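Local coordinates for chemotaxis protein CheX (Desulfovibrio desulfuricans subsp. desulfuricans str. G20, PDB 3HM4) that probably removes the phosphoryl group from phosphorylated CheY, as a CheX-family phosphatase of bacterial chemotaxis, at residues K74-D79 / K89-E94; D83-T88 / V121-G126; I7-P12 / V151-E156. One frame throughout, in Å; residues are numbered along the deposited sequence. Where two conformers were deposited one is given.

In the fold
All three contacts are apolar across the gap, but they hold different layers of the fold. Contacts 1 and 2 share helix 84-109 and touch each other: contact 1 joins it to helix 66-77 and is only partly buried, whereas contact 2 is buried and sets the same helix on strand 115-123. Each depends on a bent selenomethionine, Met-76 in one and Met-123 in the other. Contact 3 lies on the opposite side of the chain's centre, about 25 Å centre to centre from both, and buries an aromatic ring between the start of helix 10-25 and strand 149-155. Contacts 2 and 3 reach the same sheet, contact 2 at a strand outermost within the chain, contact 3 at an inner one.

Contact 1: residues K74-D79 / K89-E94; sequences KAMLGD and KDAVGE
Selenomethionine Met-76 and Leu-77, in the last turn of helix 66-77, close on the small side chain of Ala-91. The apolar part has two members: Met-76 SE lies 3.9 Å from Ala-91 CB, and Leu-77 CD1 approaches the same methyl group at 4.1 Å, so that the alanine is met by two longer side chains. A bend at the end of the Met-76 chain (chi3 70°) turns its methyl group toward the carbonyl of Ala-91. This brings Met-76 CE to 3.7 Å from Ala-91 O, a methyl-to-carbonyl contact, and to 4.4 Å from Glu-94 CB, while the carboxylate of Glu-94 leads away. Met-76 was modelled in two conformers, and its distances belong to one of them. The backbone bonds of each helix stay local: Gly-78 N donates to Lys-74 O at 2.7 Å just where the chain leaves helix 66-77, Gly-78 itself having a positive phi that breaks the helical path. Lys-89 NZ, by contrast, bonds to Asn-40 O of the second subunit. The contact ties together two consecutive helices across their connecting loop. Met-76 also reaches Met-24 of helix 10-25 and Val-95, one turn further along helix 84-109, so the end of helix 66-77 rests on both neighbouring helices.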
ATOM      1  N   LYS A  74       0.204  20.266  -8.799  1.00 17.36           N
ATOM      2  CA  LYS A  74       0.319  21.681  -9.171  1.00 19.05           C
ATOM      3  C   LYS A  74      -0.445  22.585  -8.199  1.00 20.97           C
ATOM      4  O   LYS A  74       0.024  23.696  -7.843  1.00 23.21           O
ATOM      5  CB  LYS A  74      -0.136  21.906 -10.615  1.00 19.43           C
ATOM      6  CG  LYS A  74       0.810  21.364 -11.629  1.00 22.28           C
ATOM      7  CD  LYS A  74       0.393  21.677 -13.046  1.00 27.83           C
ATOM      8  CE  LYS A  74       1.433  21.186 -14.024  1.00 32.64           C
ATOM      9  NZ  LYS A  74       1.174  21.658 -15.403  1.00 39.29           N
ATOM     10  N   ALA A  75      -1.639  22.181  -7.792  1.00 19.94           N
ATOM     11  CA  ALA A  75      -2.432  22.971  -6.840  1.00 20.03           C
ATOM     12  C   ALA A  75      -1.741  23.104  -5.481  1.00 20.87           C
ATOM     13  O   ALA A  75      -1.703  24.209  -4.914  1.00 23.16           O
ATOM     14  CB  ALA A  75      -3.821  22.409  -6.672  1.00 21.15           C
HETATM   15  N   MSE A  76      -1.096  22.036  -5.023  1.00 20.88           N
HETATM   16  CA  MSE A  76      -0.469  22.015  -3.707  0.80 20.04           C
HETATM   17  C   MSE A  76       0.907  22.622  -3.630  1.00 21.28           C
HETATM   18  O   MSE A  76       1.234  23.244  -2.616  1.00 25.67           O
HETATM   19  CB  MSE A  76      -0.419  20.591  -3.182  0.80 18.90           C
HETATM   20  CG  MSE A  76      -1.812  20.123  -2.921  0.80 17.75           C
HETATM   21 SE   MSE A  76      -1.856  18.342  -2.350  0.60 15.79          SE
HETATM   22  CE  MSE A  76      -1.067  18.568  -0.535  0.80 19.90           C
ATOM     23  N   LEU A  77       1.705  22.441  -4.676  1.00 21.30           N
ATOM     24  CA  LEU A  77       3.069  22.899  -4.726  1.00 22.31           C
ATOM     25  C   LEU A  77       3.370  23.919  -5.815  1.00 22.59           C
ATOM     26  O   LEU A  77       4.472  24.480  -5.793  1.00 26.44           O
ATOM     27  CB  LEU A  77       3.994  21.689  -4.791  1.00 22.01           C
ATOM     28  CG  LEU A  77       3.893  20.713  -3.603  1.00 22.52           C
ATOM     29  CD1 LEU A  77       4.590  19.377  -3.860  1.00 24.57           C
ATOM     30  CD2 LEU A  77       4.487  21.394  -2.365  1.00 25.20           C
ATOM     31  N   GLY A  78       2.399  24.259  -6.671  1.00 22.91           N
ATOM     32  CA  GLY A  78       2.555  25.302  -7.713  1.00 24.10           C
ATOM     33  C   GLY A  78       2.551  24.784  -9.150  1.00 25.93           C
ATOM     34  O   GLY A  78       3.015  23.662  -9.427  1.00 26.16           O
ATOM     35  N   ASP A  79       2.043  25.627 -10.061  1.00 27.41           N
ATOM     36  CA  ASP A  79       1.884  25.299 -11.511  1.00 27.92           C
ATOM     37  C   ASP A  79       3.146  24.788 -12.207  1.00 27.56           C
ATOM     38  O   ASP A  79       3.080  23.945 -13.118  1.00 28.36           O
ATOM     39  CB  ASP A  79       1.302  26.498 -12.287  1.00 28.86           C
ATOM     40  N   LYS A  89       5.145  12.209  -4.656  1.00 14.32           N
ATOM     41  CA  LYS A  89       5.295  11.510  -3.389  1.00 14.46           C
ATOM     42  C   LYS A  89       4.859  12.409  -2.235  1.00 14.47           C
ATOM     43  O   LYS A  89       4.045  12.020  -1.397  1.00 15.39           O
ATOM     44  CB  LYS A  89       6.735  11.082  -3.194  1.00 15.72           C
ATOM     45  CG  LYS A  89       7.040  10.436  -1.864  1.00 17.04           C
ATOM     46  CD  LYS A  89       8.521  10.052  -1.737  1.00 20.34           C
ATOM     47  CE  LYS A  89       8.766   9.389  -0.397  1.00 22.37           C
ATOM     48  NZ  LYS A  89      10.086   8.718  -0.363  1.00 26.56           N
ATOM     49  N   ASP A  90       5.410  13.620  -2.198  1.00 15.53           N
ATOM     50  CA  ASP A  90       5.127  14.528  -1.099  1.00 14.88           C
ATOM     51  C   ASP A  90       3.670  15.005  -1.027  1.00 14.68           C
ATOM     52  O   ASP A  90       3.023  14.965   0.038  1.00 14.81           O
ATOM     53  CB  ASP A  90       6.066  15.745  -1.097  1.00 15.87           C
ATOM     54  CG  ASP A  90       7.504  15.392  -0.752  1.00 20.44           C
ATOM     55  OD1 ASP A  90       7.773  14.345  -0.111  1.00 22.02           O
ATOM     56  OD2 ASP A  90       8.400  16.181  -1.153  1.00 21.91           O
ATOM     57  N   ALA A  91       3.137  15.431  -2.170  1.00 13.28           N
ATOM     58  CA  ALA A  91       1.778  16.003  -2.225  1.00 14.24           C
ATOM     59  C   ALA A  91       0.709  14.930  -2.017  1.00 12.45           C
ATOM     60  O   ALA A  91      -0.183  15.060  -1.173  1.00 13.40           O
ATOM     61  CB  ALA A  91       1.536  16.726  -3.568  1.00 14.80           C
ATOM     62  N   VAL A  92       0.817  13.841  -2.774  1.00 12.29           N
ATOM     63  CA  VAL A  92      -0.172  12.755  -2.650  1.00 12.79           C
ATOM     64  C   VAL A  92      -0.019  12.058  -1.311  1.00 11.96           C
ATOM     65  O   VAL A  92      -1.016  11.648  -0.714  1.00 12.25           O
ATOM     66  CB  VAL A  92      -0.136  11.795  -3.864  1.00 12.34           C
ATOM     67  CG1 VAL A  92      -1.065  10.564  -3.635  1.00 13.16           C
ATOM     68  CG2 VAL A  92      -0.498  12.575  -5.137  1.00 14.97           C
ATOM     69  N   GLY A  93       1.219  11.944  -0.838  1.00 11.52           N
ATOM     70  CA  GLY A  93       1.447  11.352   0.479  1.00 12.83           C
ATOM     71  C   GLY A  93       0.773  12.155   1.592  1.00 12.43           C
ATOM     72  O   GLY A  93       0.149  11.581   2.490  1.00 13.80           O
ATOM     73  N   GLU A  94       0.856  13.483   1.505  1.00 13.28           N
ATOM     74  CA  GLU A  94       0.187  14.311   2.510  1.00 14.92           C
ATOM     75  C   GLU A  94      -1.322  14.221   2.413  1.00 13.47           C
ATOM     76  O   GLU A  94      -2.014  14.123   3.427  1.00 14.29           O
ATOM     77  CB  GLU A  94       0.659  15.756   2.439  1.00 17.44           C
ATOM     78  CG  GLU A  94       0.001  16.659   3.503  1.00 18.89           C
ATOM     79  CD  GLU A  94       0.251  16.220   4.973  1.00 25.27           C
ATOM     80  OE1 GLU A  94       1.285  15.580   5.278  1.00 28.51           O
ATOM     81  OE2 GLU A  94      -0.584  16.548   5.861  1.00 33.78           O
TER

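Contact 2: residues D83-T88 / V121-G126; sequences DIIQDT and VIMGDG
Ile-85 and Thr-88 face Met-123 and Val-121 where the first turns of helix 84-109 run over strand 115-123. The axes of helix 84-88 and strand 121-123 come within 10.0 Å and make an angle of 150°, nearly antiparallel, which pairs Ile-85 with Met-123 and Thr-88 with Val-121. Selenomethionine Met-123 bridges the gap. Its SE meets Ile-85 CD1 at 3.8 Å and Thr-88 CG2 at 3.9 Å, and the bend at its last torsion carries the terminal methyl against the helix backbone, a close approach of Met-123 CE to Ile-85 O at 3.3 Å. Thr-88 can offer its methyl because the rotation about its first side-chain bond (chi1 -61°) sends OG1 back to the helix: Thr-88 OG1 donates to Ile-84 O at 2.7 Å, on the opposite face of that carbonyl from Thr-88 N. The helix start is fixed by N-cap Asp-83, whose OD1 accepts from Gln-86 N at 3.2 Å. Val-121, Ile-122 and Met-123 pair with an antiparallel strand of the second subunit. This is helix-on-sheet packing of an alpha/beta fold, here at the strand through which the sheet continues into the second subunit.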
ATOM      1  N   ASP A  83       9.958  18.675  -9.508  1.00 28.08           N
ATOM      2  CA  ASP A  83      10.457  17.308  -9.710  1.00 25.48           C
ATOM      3  C   ASP A  83       9.192  16.470  -9.541  1.00 23.21           C
ATOM      4  O   ASP A  83       8.746  16.310  -8.421  1.00 22.26           O
ATOM      5  CB  ASP A  83      11.512  17.068  -8.627  1.00 25.77           C
ATOM      6  CG  ASP A  83      11.964  15.628  -8.462  1.00 28.82           C
ATOM      7  OD1 ASP A  83      11.359  14.661  -8.961  1.00 28.79           O
ATOM      8  OD2 ASP A  83      12.937  15.475  -7.693  1.00 34.97           O
ATOM      9  N   ILE A  84       8.640  15.968 -10.645  1.00 23.10           N
ATOM     10  CA  ILE A  84       7.379  15.244 -10.615  1.00 22.75           C
ATOM     11  C   ILE A  84       7.390  14.044  -9.653  1.00 20.96           C
ATOM     12  O   ILE A  84       6.401  13.828  -8.978  1.00 20.91           O
ATOM     13  CB  ILE A  84       6.901  14.812 -12.041  1.00 23.38           C
ATOM     14  CG1 ILE A  84       5.437  14.350 -12.007  1.00 24.42           C
ATOM     15  CG2 ILE A  84       7.800  13.695 -12.627  1.00 26.22           C
ATOM     16  CD1 ILE A  84       4.435  15.380 -11.479  1.00 27.02           C
ATOM     17  N   ILE A  85       8.465  13.271  -9.574  1.00 20.01           N
ATOM     18  CA  ILE A  85       8.503  12.110  -8.685  1.00 19.61           C
ATOM     19  C   ILE A  85       8.463  12.540  -7.196  1.00 18.17           C
ATOM     20  O   ILE A  85       7.600  12.100  -6.418  1.00 18.37           O
ATOM     21  CB  ILE A  85       9.712  11.190  -8.967  1.00 21.69           C
ATOM     22  CG1 ILE A  85       9.743  10.703 -10.430  1.00 28.94           C
ATOM     23  CG2 ILE A  85       9.737  10.003  -8.010  1.00 22.89           C
ATOM     24  CD1 ILE A  85       8.513  10.063 -10.943  1.00 33.77           C
ATOM     25  N   GLN A  86       9.376  13.420  -6.802  1.00 18.26           N
ATOM     26  CA  GLN A  86       9.417  13.866  -5.427  1.00 16.95           C
ATOM     27  C   GLN A  86       8.136  14.619  -5.027  1.00 16.41           C
ATOM     28  O   GLN A  86       7.614  14.429  -3.918  1.00 16.43           O
ATOM     29  CB  GLN A  86      10.632  14.771  -5.172  1.00 18.22           C
ATOM     30  CG  GLN A  86      10.805  15.158  -3.726  1.00 17.98           C
ATOM     31  CD  GLN A  86      11.196  14.001  -2.839  1.00 21.40           C
ATOM     32  OE1 GLN A  86      12.091  13.241  -3.190  1.00 27.92           O
ATOM     33  NE2 GLN A  86      10.537  13.864  -1.678  1.00 25.36           N
ATOM     34  N   ASP A  87       7.651  15.490  -5.908  1.00 16.72           N
ATOM     35  CA  ASP A  87       6.499  16.317  -5.586  1.00 16.72           C
ATOM     36  C   ASP A  87       5.215  15.480  -5.529  1.00 15.80           C
ATOM     37  O   ASP A  87       4.349  15.776  -4.701  1.00 15.51           O
ATOM     38  CB  ASP A  87       6.381  17.514  -6.538  1.00 16.49           C
ATOM     39  CG  ASP A  87       7.539  18.498  -6.441  1.00 18.42           C
ATOM     40  OD1 ASP A  87       8.290  18.470  -5.465  1.00 20.76           O
ATOM     41  OD2 ASP A  87       7.659  19.268  -7.406  1.00 21.82           O
ATOM     42  N   THR A  88       5.121  14.475  -6.397  1.00 14.22           N
ATOM     43  CA  THR A  88       3.987  13.533  -6.346  1.00 13.78           C
ATOM     44  C   THR A  88       3.996  12.750  -5.028  1.00 13.98           C
ATOM     45  O   THR A  88       2.975  12.669  -4.353  1.00 13.96           O
ATOM     46  CB  THR A  88       3.938  12.587  -7.574  1.00 13.61           C
ATOM     47  OG1 THR A  88       3.780  13.421  -8.714  1.00 15.68           O
ATOM     48  CG2 THR A  88       2.778  11.603  -7.494  1.00 14.97           C
ATOM     49  N   VAL A 121       3.044   5.661  -1.808  1.00  9.85           N
ATOM     50  CA  VAL A 121       2.647   6.247  -3.079  1.00 10.42           C
ATOM     51  C   VAL A 121       3.236   5.412  -4.199  1.00 11.13           C
ATOM     52  O   VAL A 121       4.435   5.080  -4.194  1.00  9.88           O
ATOM     53  CB  VAL A 121       3.054   7.735  -3.204  1.00 10.03           C
ATOM     54  CG1 VAL A 121       2.698   8.227  -4.616  1.00 12.54           C
ATOM     55  CG2 VAL A 121       2.393   8.573  -2.139  1.00 12.43           C
ATOM     56  N   ILE A 122       2.374   5.036  -5.147  1.00  9.66           N
ATOM     57  CA  ILE A 122       2.712   4.202  -6.271  1.00 10.58           C
ATOM     58  C   ILE A 122       2.634   5.016  -7.557  1.00  9.84           C
ATOM     59  O   ILE A 122       1.673   5.752  -7.784  1.00 10.63           O
ATOM     60  CB  ILE A 122       1.767   2.987  -6.371  1.00 11.53           C
ATOM     61  CG1 ILE A 122       1.911   2.090  -5.111  1.00 15.31           C
ATOM     62  CG2 ILE A 122       2.041   2.131  -7.623  1.00 12.51           C
ATOM     63  CD1 ILE A 122       1.039   2.397  -4.042  1.00 20.77           C
HETATM   64  N   MSE A 123       3.659   4.900  -8.409  1.00  9.85           N
HETATM   65  CA  MSE A 123       3.629   5.572  -9.687  1.00 11.49           C
HETATM   66  C   MSE A 123       3.960   4.639 -10.837  1.00 11.95           C
HETATM   67  O   MSE A 123       4.714   3.686 -10.686  1.00 13.24           O
HETATM   68  CB  MSE A 123       4.603   6.735  -9.685  1.00 12.10           C
HETATM   69  CG  MSE A 123       4.392   7.763  -8.568  1.00 13.23           C
HETATM   70 SE   MSE A 123       5.661   9.178  -8.545  0.75 15.71          SE
HETATM   71  CE  MSE A 123       5.956   9.302  -6.670  1.00 21.05           C
ATOM     72  N   GLY A 124       3.401   4.959 -11.988  1.00 13.03           N
ATOM     73  CA  GLY A 124       3.662   4.250 -13.252  1.00 12.74           C
ATOM     74  C   GLY A 124       2.359   4.153 -13.995  1.00 12.89           C
ATOM     75  O   GLY A 124       1.357   3.759 -13.442  1.00 13.72           O
ATOM     76  N   ASP A 125       2.353   4.559 -15.270  1.00 13.70           N
ATOM     77  CA  ASP A 125       1.100   4.605 -16.012  1.00 13.42           C
ATOM     78  C   ASP A 125       0.480   3.211 -16.114  1.00 13.74           C
ATOM     79  O   ASP A 125       1.170   2.224 -16.431  1.00 14.95           O
ATOM     80  CB  ASP A 125       1.316   5.120 -17.440  1.00 14.99           C
ATOM     81  CG  ASP A 125       1.602   6.598 -17.506  1.00 19.31           C
ATOM     82  OD1 ASP A 125       1.671   7.292 -16.481  1.00 18.98           O
ATOM     83  OD2 ASP A 125       1.751   7.077 -18.654  1.00 22.54           O
ATOM     84  N   GLY A 126      -0.798   3.114 -15.761  1.00 13.10           N
ATOM     85  CA  GLY A 126      -1.513   1.860 -15.899  1.00 13.51           C
ATOM     86  C   GLY A 126      -1.102   0.751 -14.952  1.00 12.05           C
ATOM     87  O   GLY A 126      -1.379  -0.422 -15.222  1.00 14.05           O
TER

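Contact 3: residues I7-P12 / V151-E156; sequences IEIAKP and VEFCLE
Ala-10 N, beside the ring of Phe-153, donates to Ile-7 O at 3.1 Å, closing the short turn that leads into helix 10-25. That bond is local to the N-terminal segment; what crosses to the strand is apolar. The outer end of the Phe-153 ring approaches the turn at Ala-10, with Phe-153 CZ 3.7 Å from Ala-10 CA and Phe-153 CE1 4.1 Å from Ala-10 CB. Ile-9 CD1 lies 3.8 Å from Phe-153 CE2, so two consecutive residues meet the ring at neighbouring positions, Ala-10 at CZ and CE1 and Ile-9 at CE2. Both approaches are oblique to the ring. Torsions explain how the partners meet. Phe-153 CG sits between its backbone N and carbonyl carbon (chi1 71°), which lifts the ring off the strand toward the helix start. Ile-9 has CG1 in the equivalent place (chi1 76°), and a further turn in its chain carries CD1 to the ring although its CB does not point straight at the strand.

The ring has further company: it stacks with Phe-13 of helix 10-25 and packs on Ile-138 and Ile-140 of the adjacent strand. Side chains on the other side of strand 149-155 behave differently, Glu-152 forming a salt bridge with Lys-37 and Cys-154 packing on His-131. This alternation leaves Phe-153 on the helix-covered face of the antiparallel sheet. The contact joins the first helix of the chain to its last strand, bringing the two ends of the sequence together in the helix-on-sheet packing of the CheX fold.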
ATOM      1  N   ILE A   7     -20.183  -0.880   2.666  1.00 21.19           N
ATOM      2  CA  ILE A   7     -20.751   0.243   1.905  1.00 23.45           C
ATOM      3  C   ILE A   7     -21.547   1.218   2.798  1.00 24.24           C
ATOM      4  O   ILE A   7     -21.559   2.416   2.577  1.00 23.08           O
ATOM      5  CB  ILE A   7     -21.569  -0.254   0.704  1.00 22.98           C
ATOM      6  CG1 ILE A   7     -21.669   0.832  -0.366  1.00 23.96           C
ATOM      7  CG2 ILE A   7     -22.936  -0.776   1.143  1.00 24.37           C
ATOM      8  CD1 ILE A   7     -21.949   0.273  -1.738  1.00 22.62           C
ATOM      9  N   GLU A   8     -22.160   0.660   3.840  1.00 25.28           N
ATOM     10  CA  GLU A   8     -22.908   1.414   4.844  0.60 25.04           C
ATOM     11  C   GLU A   8     -22.056   2.416   5.640  1.00 24.81           C
ATOM     12  O   GLU A   8     -22.599   3.330   6.257  1.00 26.00           O
ATOM     13  CB  GLU A   8     -23.641   0.445   5.803  0.60 26.45           C
ATOM     14  CG  GLU A   8     -22.770  -0.365   6.797  0.60 26.77           C
ATOM     15  CD  GLU A   8     -21.907  -1.502   6.202  0.60 26.88           C
ATOM     16  OE1 GLU A   8     -22.043  -1.877   4.998  0.60 22.24           O
ATOM     17  OE2 GLU A   8     -21.066  -2.018   6.963  0.60 29.13           O
ATOM     18  N   ILE A   9     -20.723   2.231   5.668  1.00 22.56           N
ATOM     19  CA  ILE A   9     -19.858   3.197   6.366  1.00 22.00           C
ATOM     20  C   ILE A   9     -18.971   3.942   5.354  1.00 17.89           C
ATOM     21  O   ILE A   9     -17.950   4.498   5.733  1.00 18.48           O
ATOM     22  CB  ILE A   9     -19.072   2.668   7.645  1.00 25.12           C
ATOM     23  CG1 ILE A   9     -17.855   1.801   7.336  1.00 29.00           C
ATOM     24  CG2 ILE A   9     -20.055   2.073   8.704  1.00 28.92           C
ATOM     25  CD1 ILE A   9     -18.024   0.717   6.453  1.00 31.30           C
ATOM     26  N   ALA A  10     -19.424   4.051   4.110  1.00 18.22           N
ATOM     27  CA  ALA A  10     -18.676   4.819   3.106  1.00 17.31           C
ATOM     28  C   ALA A  10     -18.598   6.317   3.447  1.00 16.95           C
ATOM     29  O   ALA A  10     -17.573   6.935   3.162  1.00 14.80           O
ATOM     30  CB  ALA A  10     -19.328   4.636   1.732  1.00 18.42           C
ATOM     31  N   LYS A  11     -19.598   6.892   4.126  1.00 18.68           N
ATOM     32  CA  LYS A  11     -19.631   8.359   4.338  1.00 20.02           C
ATOM     33  C   LYS A  11     -18.380   8.992   4.970  1.00 19.54           C
ATOM     34  O   LYS A  11     -17.871   9.966   4.437  1.00 20.46           O
ATOM     35  CB  LYS A  11     -20.902   8.797   5.111  1.00 23.26           C
ATOM     36  CG  LYS A  11     -21.066  10.333   5.226  1.00 27.75           C
ATOM     37  N   PRO A  12     -17.861   8.428   6.083  1.00 18.77           N
ATOM     38  CA  PRO A  12     -16.676   9.066   6.660  1.00 18.15           C
ATOM     39  C   PRO A  12     -15.464   9.105   5.716  1.00 17.88           C
ATOM     40  O   PRO A  12     -14.694  10.086   5.723  1.00 17.25           O
ATOM     41  CB  PRO A  12     -16.404   8.247   7.941  1.00 20.98           C
ATOM     42  CG  PRO A  12     -17.190   7.054   7.802  1.00 21.55           C
ATOM     43  CD  PRO A  12     -18.400   7.407   6.998  1.00 20.51           C
ATOM     44  N   VAL A 151     -11.575   6.440  -4.684  1.00 10.43           N
ATOM     45  CA  VAL A 151     -11.185   6.038  -3.333  0.50 10.90           C
ATOM     46  C   VAL A 151     -11.719   4.642  -3.111  1.00 10.68           C
ATOM     47  O   VAL A 151     -12.862   4.339  -3.499  1.00 11.38           O
ATOM     48  CB  VAL A 151     -11.789   6.932  -2.238  0.50 12.21           C
ATOM     49  CG1 VAL A 151     -11.658   6.294  -0.812  0.50 10.76           C
ATOM     50  CG2 VAL A 151     -11.145   8.291  -2.286  0.50 13.12           C
ATOM     51  N   GLU A 152     -10.907   3.765  -2.509  1.00 10.90           N
ATOM     52  CA  GLU A 152     -11.349   2.419  -2.165  1.00 10.58           C
ATOM     53  C   GLU A 152     -11.030   2.144  -0.720  1.00 10.46           C
ATOM     54  O   GLU A 152     -10.046   2.682  -0.174  1.00 11.21           O
ATOM     55  CB  GLU A 152     -10.673   1.378  -3.051  1.00 10.86           C
ATOM     56  CG  GLU A 152     -10.920   1.629  -4.537  1.00 13.03           C
ATOM     57  CD  GLU A 152     -10.303   0.658  -5.473  1.00 15.82           C
ATOM     58  OE1 GLU A 152      -9.333   0.012  -5.078  1.00 18.18           O
ATOM     59  OE2 GLU A 152     -10.730   0.636  -6.667  1.00 16.49           O
ATOM     60  N   PHE A 153     -11.851   1.333  -0.080  1.00 10.33           N
ATOM     61  CA  PHE A 153     -11.540   0.916   1.268  1.00 10.39           C
ATOM     62  C   PHE A 153     -12.051  -0.478   1.521  1.00  9.86           C
ATOM     63  O   PHE A 153     -12.931  -0.989   0.808  1.00 10.89           O
ATOM     64  CB  PHE A 153     -12.031   1.914   2.337  1.00 11.45           C
ATOM     65  CG  PHE A 153     -13.513   1.945   2.522  1.00 10.50           C
ATOM     66  CD1 PHE A 153     -14.313   2.835   1.780  1.00 12.48           C
ATOM     67  CD2 PHE A 153     -14.144   1.099   3.426  1.00 12.69           C
ATOM     68  CE1 PHE A 153     -15.692   2.851   1.953  1.00 13.51           C
ATOM     69  CE2 PHE A 153     -15.522   1.124   3.584  1.00 13.32           C
ATOM     70  CZ  PHE A 153     -16.290   1.983   2.849  1.00 12.94           C
ATOM     71  N   CYS A 154     -11.485  -1.103   2.543  1.00  9.83           N
ATOM     72  CA  CYS A 154     -11.974  -2.401   2.996  1.00 10.18           C
ATOM     73  C   CYS A 154     -11.744  -2.517   4.497  1.00 11.11           C
ATOM     74  O   CYS A 154     -10.878  -1.834   5.044  1.00 10.16           O
ATOM     75  CB  CYS A 154     -11.329  -3.568   2.286  1.00 11.49           C
ATOM     76  SG  CYS A 154      -9.543  -3.692   2.455  1.00 13.36           S
ATOM     77  N   LEU A 155     -12.537  -3.388   5.125  1.00 12.09           N
ATOM     78  CA  LEU A 155     -12.389  -3.714   6.543  1.00 13.12           C
ATOM     79  C   LEU A 155     -12.683  -5.182   6.741  1.00 14.26           C
ATOM     80  O   LEU A 155     -13.645  -5.679   6.162  1.00 15.66           O
ATOM     81  CB  LEU A 155     -13.337  -2.914   7.422  1.00 13.60           C
ATOM     82  CG  LEU A 155     -13.056  -1.458   7.706  1.00 17.96           C
ATOM     83  CD1 LEU A 155     -14.238  -0.959   8.549  1.00 22.08           C
ATOM     84  CD2 LEU A 155     -11.748  -1.281   8.442  1.00 19.18           C
ATOM     85  N   GLU A 156     -11.877  -5.867   7.533  1.00 13.27           N
ATOM     86  CA  GLU A 156     -12.104  -7.299   7.814  1.00 14.81           C
ATOM     87  C   GLU A 156     -11.836  -7.623   9.266  1.00 15.67           C
ATOM     88  O   GLU A 156     -11.061  -6.948   9.931  1.00 16.62           O
ATOM     89  CB  GLU A 156     -11.256  -8.227   6.939  1.00 16.42           C
ATOM     90  CG  GLU A 156      -9.726  -8.108   7.207  1.00 16.80           C
ATOM     91  CD  GLU A 156      -8.892  -9.063   6.368  1.00 20.73           C
ATOM     92  OE1 GLU A 156      -9.263  -9.300   5.209  1.00 19.39           O
ATOM     93  OE2 GLU A 156      -7.836  -9.563   6.858  1.00 24.56           O
ATOM     94  OXT GLU A 156     -12.405  -8.641   9.692  1.00 19.16           O
TER